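Local coordinates for glia-derived nexin (Homo sapiens, PDB 4DY0), which inhibits serine proteases such as thrombin, trypsin and urokinase, binds heparin, and promotes neurite extension by inhibiting thrombin, at residues A[144-149]-A[165-170]. Sequence-based numbering, arbitrary orientation.
With SO4 (sulfate ion), chain D.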
loop_
_atom_site.group_PDB
_atom_site.type_symbol
_atom_site.label_atom_id
_atom_site.label_comp_id
_atom_site.label_asym_id
_atom_site.label_seq_id
_atom_site.Cartn_x
_atom_site.Cartn_y
_atom_site.Cartn_z
ATOM N N ASP A 144 -0.881 18.127 -0.160
ATOM C CA ASP A 144 -0.727 18.493 -1.567
ATOM C C ASP A 144 0.220 17.557 -2.318
ATOM O O ASP A 144 0.697 17.889 -3.401
ATOM C CB ASP A 144 -0.249 19.943 -1.699
ATOM C CG ASP A 144 -1.210 20.933 -1.068
ATOM N N MET A 145 0.482 16.385 -1.749
ATOM C CA MET A 145 1.407 15.432 -2.365
ATOM C C MET A 145 0.722 14.501 -3.371
ATOM O O MET A 145 1.376 13.927 -4.245
ATOM C CB MET A 145 2.142 14.617 -1.295
ATOM C CG MET A 145 3.117 15.426 -0.446
ATOM S SD MET A 145 4.228 16.476 -1.418
ATOM C CE MET A 145 5.255 15.260 -2.237
ATOM N N ILE A 146 -0.593 14.359 -3.251
ATOM C CA ILE A 146 -1.343 13.472 -4.134
ATOM C C ILE A 146 -2.579 14.144 -4.725
ATOM O O ILE A 146 -3.391 14.732 -4.004
ATOM C CB ILE A 146 -1.763 12.173 -3.409
ATOM C CG1 ILE A 146 -0.528 11.355 -3.021
ATOM C CG2 ILE A 146 -2.697 11.349 -4.287
ATOM C CD1 ILE A 146 -0.827 10.189 -2.107
ATOM N N ASP A 147 -2.712 14.043 -6.043
ATOM C CA ASP A 147 -3.865 14.582 -6.754
ATOM C C ASP A 147 -4.262 13.646 -7.899
ATOM O O ASP A 147 -3.673 12.579 -8.072
ATOM C CB ASP A 147 -3.549 15.979 -7.293
ATOM C CG ASP A 147 -4.785 16.705 -7.790
ATOM O OD1 ASP A 147 -5.863 16.078 -7.847
ATOM O OD2 ASP A 147 -4.681 17.905 -8.122
ATOM N N ASN A 148 -5.270 14.044 -8.667
ATOM C CA ASN A 148 -5.665 13.305 -9.863
ATOM C C ASN A 148 -5.980 11.827 -9.617
ATOM O O ASN A 148 -5.317 10.949 -10.161
ATOM C CB ASN A 148 -4.581 13.426 -10.942
ATOM C CG ASN A 148 -4.239 14.867 -11.265
ATOM N N LEU A 149 -6.995 11.553 -8.803
ATOM C CA LEU A 149 -7.451 10.179 -8.611
ATOM C C LEU A 149 -8.516 9.782 -9.625
ATOM O O LEU A 149 -8.472 8.688 -10.179
ATOM C CB LEU A 149 -7.988 9.960 -7.194
ATOM C CG LEU A 149 -7.029 9.321 -6.192
ATOM C CD1 LEU A 149 -5.973 10.319 -5.755
ATOM C CD2 LEU A 149 -7.787 8.791 -4.993
ATOM N N VAL A 165 -12.115 5.892 -1.259
ATOM C CA VAL A 165 -10.779 6.361 -1.584
ATOM C C VAL A 165 -9.796 6.150 -0.442
ATOM O O VAL A 165 -10.065 6.514 0.702
ATOM C CB VAL A 165 -10.779 7.840 -1.972
ATOM C CG1 VAL A 165 -9.356 8.331 -2.134
ATOM C CG2 VAL A 165 -11.558 8.040 -3.256
ATOM N N ASN A 166 -8.657 5.549 -0.766
ATOM C CA ASN A 166 -7.545 5.416 0.169
ATOM C C ASN A 166 -6.265 5.957 -0.452
ATOM O O ASN A 166 -5.804 5.444 -1.473
ATOM C CB ASN A 166 -7.336 3.957 0.561
ATOM C CG ASN A 166 -6.089 3.757 1.401
ATOM O OD1 ASN A 166 -5.256 2.901 1.105
ATOM N ND2 ASN A 166 -5.949 4.558 2.447
ATOM N N ALA A 167 -5.696 6.993 0.160
ATOM C CA ALA A 167 -4.477 7.610 -0.352
ATOM C C ALA A 167 -3.386 7.611 0.705
ATOM O O ALA A 167 -3.614 8.024 1.843
ATOM C CB ALA A 167 -4.758 9.024 -0.820
ATOM N N VAL A 168 -2.198 7.147 0.326
ATOM C CA VAL A 168 -1.074 7.072 1.257
ATOM C C VAL A 168 0.179 7.740 0.685
ATOM O O VAL A 168 0.569 7.470 -0.453
ATOM C CB VAL A 168 -0.740 5.612 1.629
ATOM C CG1 VAL A 168 0.277 5.576 2.761
ATOM C CG2 VAL A 168 -1.999 4.860 2.025
ATOM N N TYR A 169 0.800 8.616 1.473
ATOM C CA TYR A 169 2.046 9.266 1.065
ATOM C C TYR A 169 3.104 9.112 2.140
ATOM O O TYR A 169 2.787 9.107 3.327
ATOM C CB TYR A 169 1.845 10.756 0.764
ATOM C CG TYR A 169 3.159 11.475 0.544
ATOM C CD1 TYR A 169 3.757 11.500 -0.710
ATOM C CD2 TYR A 169 3.820 12.098 1.597
ATOM C CE1 TYR A 169 4.968 12.137 -0.915
ATOM C CE2 TYR A 169 5.034 12.742 1.402
ATOM C CZ TYR A 169 5.602 12.757 0.144
ATOM O OH TYR A 169 6.806 13.390 -0.063
ATOM N N PHE A 170 4.363 9.002 1.725
ATOM C CA PHE A 170 5.456 8.857 2.674
ATOM C C PHE A 170 6.801 9.249 2.058
ATOM O O PHE A 170 7.023 9.087 0.852
ATOM C CB PHE A 170 5.494 7.420 3.208
ATOM C CG PHE A 170 6.626 7.145 4.160
ATOM C CD1 PHE A 170 6.534 7.510 5.492
ATOM C CD2 PHE A 170 7.777 6.511 3.723
ATOM C CE1 PHE A 170 7.578 7.258 6.374
ATOM C CE2 PHE A 170 8.825 6.255 4.598
ATOM C CZ PHE A 170 8.723 6.627 5.925
HETATM S S SO4 D . -0.137 13.130 -8.377
HETATM O O1 SO4 D . 1.140 13.638 -8.926
HETATM O O2 SO4 D . -0.146 11.652 -8.439
HETATM O O3 SO4 D . -0.271 13.563 -6.967
HETATM O O4 SO4 D . -1.266 13.661 -9.178
#
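In the serpin fold, strand 162-170 belongs to the large central beta-sheet (sheet A), between strands 90-97 and 319-328, and the loop that follows helix 127-141 packs over it: M145 on Y169, I146 on A167, V168 and Y169, L149 on V165. The flat phenol of Y169 offers M145 a broad face, and M145 CG makes a CH-pi contact 3.6 Å from the centroid of the Y169 ring, only 8° off its normal. Bends at chi2 (-48°) and chi3 (-68°) bring M145 CE down beside the CE1-CZ edge, 3.3 Å from Y169 OH, with M145 SD in an oblique Met-aromatic position; methionine's flexible chain allows this. Without the phenol, as with an alanine at Y169, M145 CG and CE would probably lose the surface they rest on, leaving a gap beside the strand. Deeper in, I146 CD1 settles against the strand backbone, 3.5 Å from V168 O, between A167 CB (4.3 Å) and Y169 CB (4.0 Å); the small methyl of A167 leaves room for it, and V138 of helix 127-141 touches both I146 and A167. D147 N donates a 2.7 Å hydrogen bond to O3 of a sulfate ion, probably from the crystallisation liquor, while K325 hydrogen-bonds to M145 O, and K323 to D147 O and N148 O. At the inner end the branched aliphatics L149 and V165 suit a buried, tight contact, meeting tip to tip with L149 CD2 3.3 Å from V165 CG1.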